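Local coordinates for protein endoglucanase EG-II (Hypocrea jecorina, PDB 3QR3) that probably hydrolyses internal beta-1,4-glucosidic bonds of cellulose, as an endoglucanase of glycoside hydrolase family 5 with a TIM-barrel catalytic domain, at residues 228-240 with 263-276. Numbering follows the deposited sequence. Where two conformers were deposited one is given.
Sequences GTHAECTTNNIDG and GGNVQSCIQDMCQQ. With SO4 (sulfate ion), chain F.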
loop_
_atom_site.group_PDB
_atom_site.type_symbol
_atom_site.label_atom_id
_atom_site.label_comp_id
_atom_site.label_asym_id
_atom_site.label_seq_id
_atom_site.Cartn_x
_atom_site.Cartn_y
_atom_site.Cartn_z
ATOM N N GLY A 228 -1.748 -14.826 1.472
ATOM C CA GLY A 228 -0.548 -14.596 0.685
ATOM C C GLY A 228 0.695 -15.292 1.228
ATOM O O GLY A 228 1.813 -14.816 1.022
ATOM N N THR A 229 0.510 -16.419 1.916
ATOM C CA THR A 229 1.643 -17.151 2.491
ATOM C C THR A 229 1.951 -18.462 1.767
ATOM O O THR A 229 2.944 -19.112 2.065
ATOM C CB THR A 229 1.446 -17.466 3.999
ATOM O OG1 THR A 229 0.237 -18.209 4.182
ATOM C CG2 THR A 229 1.383 -16.185 4.824
ATOM N N HIS A 230 1.099 -18.854 0.825
ATOM C CA HIS A 230 1.329 -20.071 0.055
ATOM C C HIS A 230 1.695 -19.707 -1.371
ATOM O O HIS A 230 1.234 -18.695 -1.897
ATOM C CB HIS A 230 0.087 -20.960 0.041
ATOM C CG HIS A 230 -0.491 -21.204 1.398
ATOM N ND1 HIS A 230 -1.440 -20.377 1.960
ATOM C CD2 HIS A 230 -0.244 -22.173 2.310
ATOM C CE1 HIS A 230 -1.752 -20.827 3.164
ATOM N NE2 HIS A 230 -1.043 -21.916 3.400
ATOM N N ALA A 231 2.523 -20.541 -1.988
ATOM C CA ALA A 231 2.928 -20.349 -3.373
ATOM C C ALA A 231 1.755 -20.513 -4.332
ATOM O O ALA A 231 1.590 -19.715 -5.253
ATOM C CB ALA A 231 4.059 -21.322 -3.742
ATOM N N GLU A 232 0.929 -21.532 -4.103
ATOM C CA GLU A 232 -0.112 -21.890 -5.067
ATOM C C GLU A 232 -1.323 -20.964 -4.977
ATOM O O GLU A 232 -1.680 -20.510 -3.894
ATOM C CB GLU A 232 -0.543 -23.350 -4.884
ATOM C CG GLU A 232 0.587 -24.365 -5.102
ATOM C CD GLU A 232 1.121 -24.367 -6.536
ATOM O OE1 GLU A 232 0.332 -24.133 -7.479
ATOM O OE2 GLU A 232 2.330 -24.611 -6.722
ATOM N N CYS A 233 -1.935 -20.670 -6.122
ATOM C CA CYS A 233 -3.171 -19.895 -6.141
ATOM C C CYS A 233 -4.376 -20.803 -6.376
ATOM O O CYS A 233 -4.282 -21.817 -7.066
ATOM C CB CYS A 233 -3.109 -18.793 -7.196
ATOM S SG CYS A 233 -1.800 -17.574 -6.902
ATOM N N THR A 234 -5.507 -20.431 -5.789
ATOM C CA THR A 234 -6.693 -21.272 -5.808
ATOM C C THR A 234 -7.922 -20.486 -6.267
ATOM O O THR A 234 -9.019 -21.038 -6.360
ATOM C CB THR A 234 -6.974 -21.860 -4.404
ATOM O OG1 THR A 234 -7.238 -20.795 -3.484
ATOM C CG2 THR A 234 -5.781 -22.643 -3.897
ATOM N N THR A 235 -7.745 -19.199 -6.549
ATOM C CA THR A 235 -8.877 -18.361 -6.951
ATOM C C THR A 235 -8.392 -17.140 -7.724
ATOM O O THR A 235 -7.248 -16.700 -7.553
ATOM C CB THR A 235 -9.708 -17.897 -5.719
ATOM O OG1 THR A 235 -10.845 -17.128 -6.145
ATOM C CG2 THR A 235 -8.850 -17.049 -4.772
ATOM N N ASN A 236 -9.256 -16.607 -8.584
ATOM C CA ASN A 236 -8.989 -15.331 -9.241
ATOM C C ASN A 236 -9.765 -14.176 -8.594
ATOM O O ASN A 236 -9.682 -13.032 -9.044
ATOM C CB ASN A 236 -9.291 -15.417 -10.741
ATOM C CG ASN A 236 -10.740 -15.733 -11.022
ATOM O OD1 ASN A 236 -11.616 -15.444 -10.211
ATOM N ND2 ASN A 236 -11.002 -16.331 -12.176
ATOM N N ASN A 237 -10.515 -14.491 -7.535
ATOM C CA ASN A 237 -11.207 -13.491 -6.713
ATOM C C ASN A 237 -12.334 -12.711 -7.384
ATOM O O ASN A 237 -12.850 -11.756 -6.810
ATOM C CB ASN A 237 -10.209 -12.481 -6.154
ATOM C CG ASN A 237 -9.331 -13.074 -5.092
ATOM O OD1 ASN A 237 -9.819 -13.709 -4.151
ATOM N ND2 ASN A 237 -8.025 -12.882 -5.235
ATOM N N ILE A 238 -12.710 -13.093 -8.594
ATOM C CA ILE A 238 -13.726 -12.330 -9.311
ATOM C C ILE A 238 -15.139 -12.488 -8.731
ATOM O O ILE A 238 -15.794 -11.495 -8.396
ATOM C CB ILE A 238 -13.745 -12.679 -10.806
ATOM C CG1 ILE A 238 -12.408 -12.291 -11.452
ATOM C CG2 ILE A 238 -14.937 -11.990 -11.489
ATOM C CD1 ILE A 238 -12.211 -12.846 -12.889
ATOM N N ASP A 239 -15.607 -13.725 -8.621
ATOM C CA ASP A 239 -16.949 -13.976 -8.100
ATOM C C ASP A 239 -17.061 -13.574 -6.636
ATOM O O ASP A 239 -18.048 -12.978 -6.223
ATOM C CB ASP A 239 -17.321 -15.451 -8.259
ATOM C CG ASP A 239 -17.489 -15.856 -9.716
ATOM O OD1 ASP A 239 -17.494 -14.956 -10.584
ATOM O OD2 ASP A 239 -17.614 -17.072 -9.994
ATOM N N GLY A 240 -16.035 -13.900 -5.857
ATOM C CA GLY A 240 -16.077 -13.705 -4.421
ATOM C C GLY A 240 -15.782 -12.296 -3.942
ATOM O O GLY A 240 -16.194 -11.921 -2.848
ATOM N N GLY A 263 1.198 -13.679 -5.563
ATOM C CA GLY A 263 1.166 -15.123 -5.486
ATOM C C GLY A 263 2.522 -15.715 -5.815
ATOM O O GLY A 263 3.472 -14.993 -6.133
ATOM N N GLY A 264 2.618 -17.036 -5.737
ATOM C CA GLY A 264 3.859 -17.702 -6.075
ATOM C C GLY A 264 4.213 -17.512 -7.539
ATOM O O GLY A 264 3.361 -17.172 -8.366
ATOM N N ASN A 265 5.483 -17.722 -7.869
ATOM C CA ASN A 265 5.898 -17.686 -9.262
ATOM C C ASN A 265 5.714 -19.074 -9.875
ATOM O O ASN A 265 6.678 -19.750 -10.209
ATOM C CB ASN A 265 7.343 -17.214 -9.368
ATOM C CG ASN A 265 7.500 -15.769 -8.955
ATOM O OD1 ASN A 265 7.036 -14.865 -9.653
ATOM N ND2 ASN A 265 8.131 -15.541 -7.803
ATOM N N VAL A 266 4.455 -19.488 -9.981
ATOM C CA VAL A 266 4.079 -20.829 -10.407
ATOM C C VAL A 266 2.857 -20.751 -11.329
ATOM O O VAL A 266 2.135 -19.745 -11.338
ATOM C CB VAL A 266 3.734 -21.720 -9.196
ATOM C CG1 VAL A 266 4.958 -21.934 -8.324
ATOM C CG2 VAL A 266 2.598 -21.093 -8.382
ATOM N N GLN A 267 2.621 -21.821 -12.086
ATOM C CA GLN A 267 1.572 -21.831 -13.110
ATOM C C GLN A 267 0.180 -21.475 -12.589
ATOM O O GLN A 267 -0.549 -20.718 -13.236
ATOM C CB GLN A 267 1.523 -23.189 -13.817
ATOM C CG GLN A 267 0.623 -23.202 -15.045
ATOM C CD GLN A 267 1.068 -22.203 -16.105
ATOM O OE1 GLN A 267 2.259 -22.069 -16.384
ATOM N NE2 GLN A 267 0.110 -21.501 -16.701
ATOM N N SER A 268 -0.205 -22.021 -11.436
ATOM C CA SER A 268 -1.532 -21.730 -10.874
ATOM C C SER A 268 -1.776 -20.231 -10.695
ATOM O O SER A 268 -2.881 -19.739 -10.942
ATOM C CB SER A 268 -1.747 -22.460 -9.543
ATOM O OG SER A 268 -0.850 -22.002 -8.544
ATOM N N CYS A 269 -0.743 -19.508 -10.262
ATOM C CA CYS A 269 -0.864 -18.065 -10.046
ATOM C C CYS A 269 -0.747 -17.282 -11.346
ATOM O O CYS A 269 -1.399 -16.250 -11.517
ATOM C CB CYS A 269 0.177 -17.575 -9.045
ATOM S SG CYS A 269 0.005 -18.351 -7.429
ATOM N N ILE A 270 0.092 -17.761 -12.259
ATOM C CA ILE A 270 0.182 -17.148 -13.578
ATOM C C ILE A 270 -1.194 -17.152 -14.227
ATOM O O ILE A 270 -1.585 -16.186 -14.874
ATOM C CB ILE A 270 1.226 -17.846 -14.471
ATOM C CG1 ILE A 270 2.636 -17.459 -14.004
ATOM C CG2 ILE A 270 1.003 -17.473 -15.936
ATOM C CD1 ILE A 270 3.761 -18.230 -14.673
ATOM N N GLN A 271 -1.949 -18.228 -14.024
ATOM C CA GLN A 271 -3.306 -18.280 -14.555
ATOM C C GLN A 271 -4.269 -17.404 -13.755
ATOM O O GLN A 271 -4.935 -16.542 -14.327
ATOM C CB GLN A 271 -3.836 -19.716 -14.647
ATOM C CG GLN A 271 -5.305 -19.772 -15.082
ATOM C CD GLN A 271 -5.786 -21.175 -15.419
ATOM O OE1 GLN A 271 -6.989 -21.440 -15.449
ATOM N NE2 GLN A 271 -4.848 -22.076 -15.675
ATOM N N ASP A 272 -4.335 -17.607 -12.439
ATOM C CA ASP A 272 -5.293 -16.890 -11.595
ATOM C C ASP A 272 -5.027 -15.392 -11.479
ATOM O O ASP A 272 -5.958 -14.586 -11.485
ATOM C CB ASP A 272 -5.376 -17.520 -10.201
ATOM C CG ASP A 272 -6.031 -18.893 -10.216
ATOM O OD1 ASP A 272 -6.510 -19.316 -11.291
ATOM O OD2 ASP A 272 -6.068 -19.551 -9.151
ATOM N N MET A 273 -3.763 -15.011 -11.365
ATOM C CA MET A 273 -3.438 -13.598 -11.253
ATOM C C MET A 273 -3.766 -12.870 -12.543
ATOM O O MET A 273 -4.208 -11.723 -12.520
ATOM C CB MET A 273 -1.972 -13.381 -10.898
ATOM C CG MET A 273 -1.581 -11.909 -10.842
ATOM S SD MET A 273 -2.463 -11.014 -9.536
ATOM C CE MET A 273 -1.669 -11.657 -8.062
ATOM N N CYS A 274 -3.543 -13.529 -13.675
ATOM C CA CYS A 274 -3.806 -12.873 -14.939
ATOM C C CYS A 274 -5.313 -12.692 -15.137
ATOM O O CYS A 274 -5.743 -11.671 -15.645
ATOM C CB CYS A 274 -3.133 -13.601 -16.108
ATOM S SG CYS A 274 -1.317 -13.309 -16.166
ATOM N N GLN A 275 -6.104 -13.672 -14.710
ATOM C CA GLN A 275 -7.559 -13.534 -14.718
ATOM C C GLN A 275 -7.998 -12.387 -13.814
ATOM O O GLN A 275 -8.856 -11.598 -14.183
ATOM C CB GLN A 275 -8.236 -14.839 -14.286
ATOM C CG GLN A 275 -8.063 -15.947 -15.315
ATOM C CD GLN A 275 -8.564 -17.291 -14.840
ATOM O OE1 GLN A 275 -8.917 -17.468 -13.674
ATOM N NE2 GLN A 275 -8.587 -18.259 -15.748
ATOM N N GLN A 276 -7.391 -12.293 -12.634
ATOM C CA GLN A 276 -7.746 -11.245 -11.695
ATOM C C GLN A 276 -7.463 -9.872 -12.293
ATOM O O GLN A 276 -8.322 -8.988 -12.286
ATOM C CB GLN A 276 -6.974 -11.401 -10.377
ATOM C CG GLN A 276 -7.458 -10.417 -9.302
ATOM C CD GLN A 276 -6.608 -10.460 -8.049
ATOM O OE1 GLN A 276 -5.511 -9.899 -8.005
ATOM N NE2 GLN A 276 -7.111 -11.120 -7.022
HETATM S S SO4 F . 2.346 -24.015 -1.198
HETATM O O1 SO4 F . 1.725 -24.745 -0.093
HETATM O O2 SO4 F . 1.290 -23.423 -2.008
HETATM O O3 SO4 F . 3.222 -22.971 -0.657
HETATM O O4 SO4 F . 3.132 -24.923 -2.025
HETATM O O HOH W 1 1.106 -24.228 -10.119
#
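From Ala-231 to Asn-236 the chain runs as a loop along helix 267-281, starting at the turn before it, where Gly-264 N gives a bent hydrogen bond to Ala-231 O (2.9 Å). The covalent tie is the disulfide Cys-233–Cys-269, its chi3 of 100° close to the usual right angle. Beside it Ser-268 OG does two jobs: it accepts a nearly straight bond from Cys-233 N (3.0 Å) and donates to Glu-232 OE1 (2.7 Å), meeting that oxygen from above the carboxylate plane. Glu-232 reaches the hydroxyl by bending at chi2 (-64°), and a water bridges OE1 to Ser-268 N in the helix's first turn. A sulfate, probably from the crystallisation liquor, accepts hydrogen bonds from Ala-231 N and Glu-232 N. Farther along, Asn-236 ND2 donates to Gln-275 OE1 (2.8 Å), the two amide planes 64° apart, while its OD1 closes an Asx turn by accepting from Ile-238 N (3.1 Å). With an alanine in place of Asn-236, Gln-275 OE1 would probably lose this donor and the turn into helix 238-251 would be less firmly fixed. The contact thus joins the loop after strand 214-219 to the helix after strand 256-261, on the barrel's outside; helix 319-325 packs on Cys-269 and Met-273, while Phe-242 of helix 238-251 touches Gln-276.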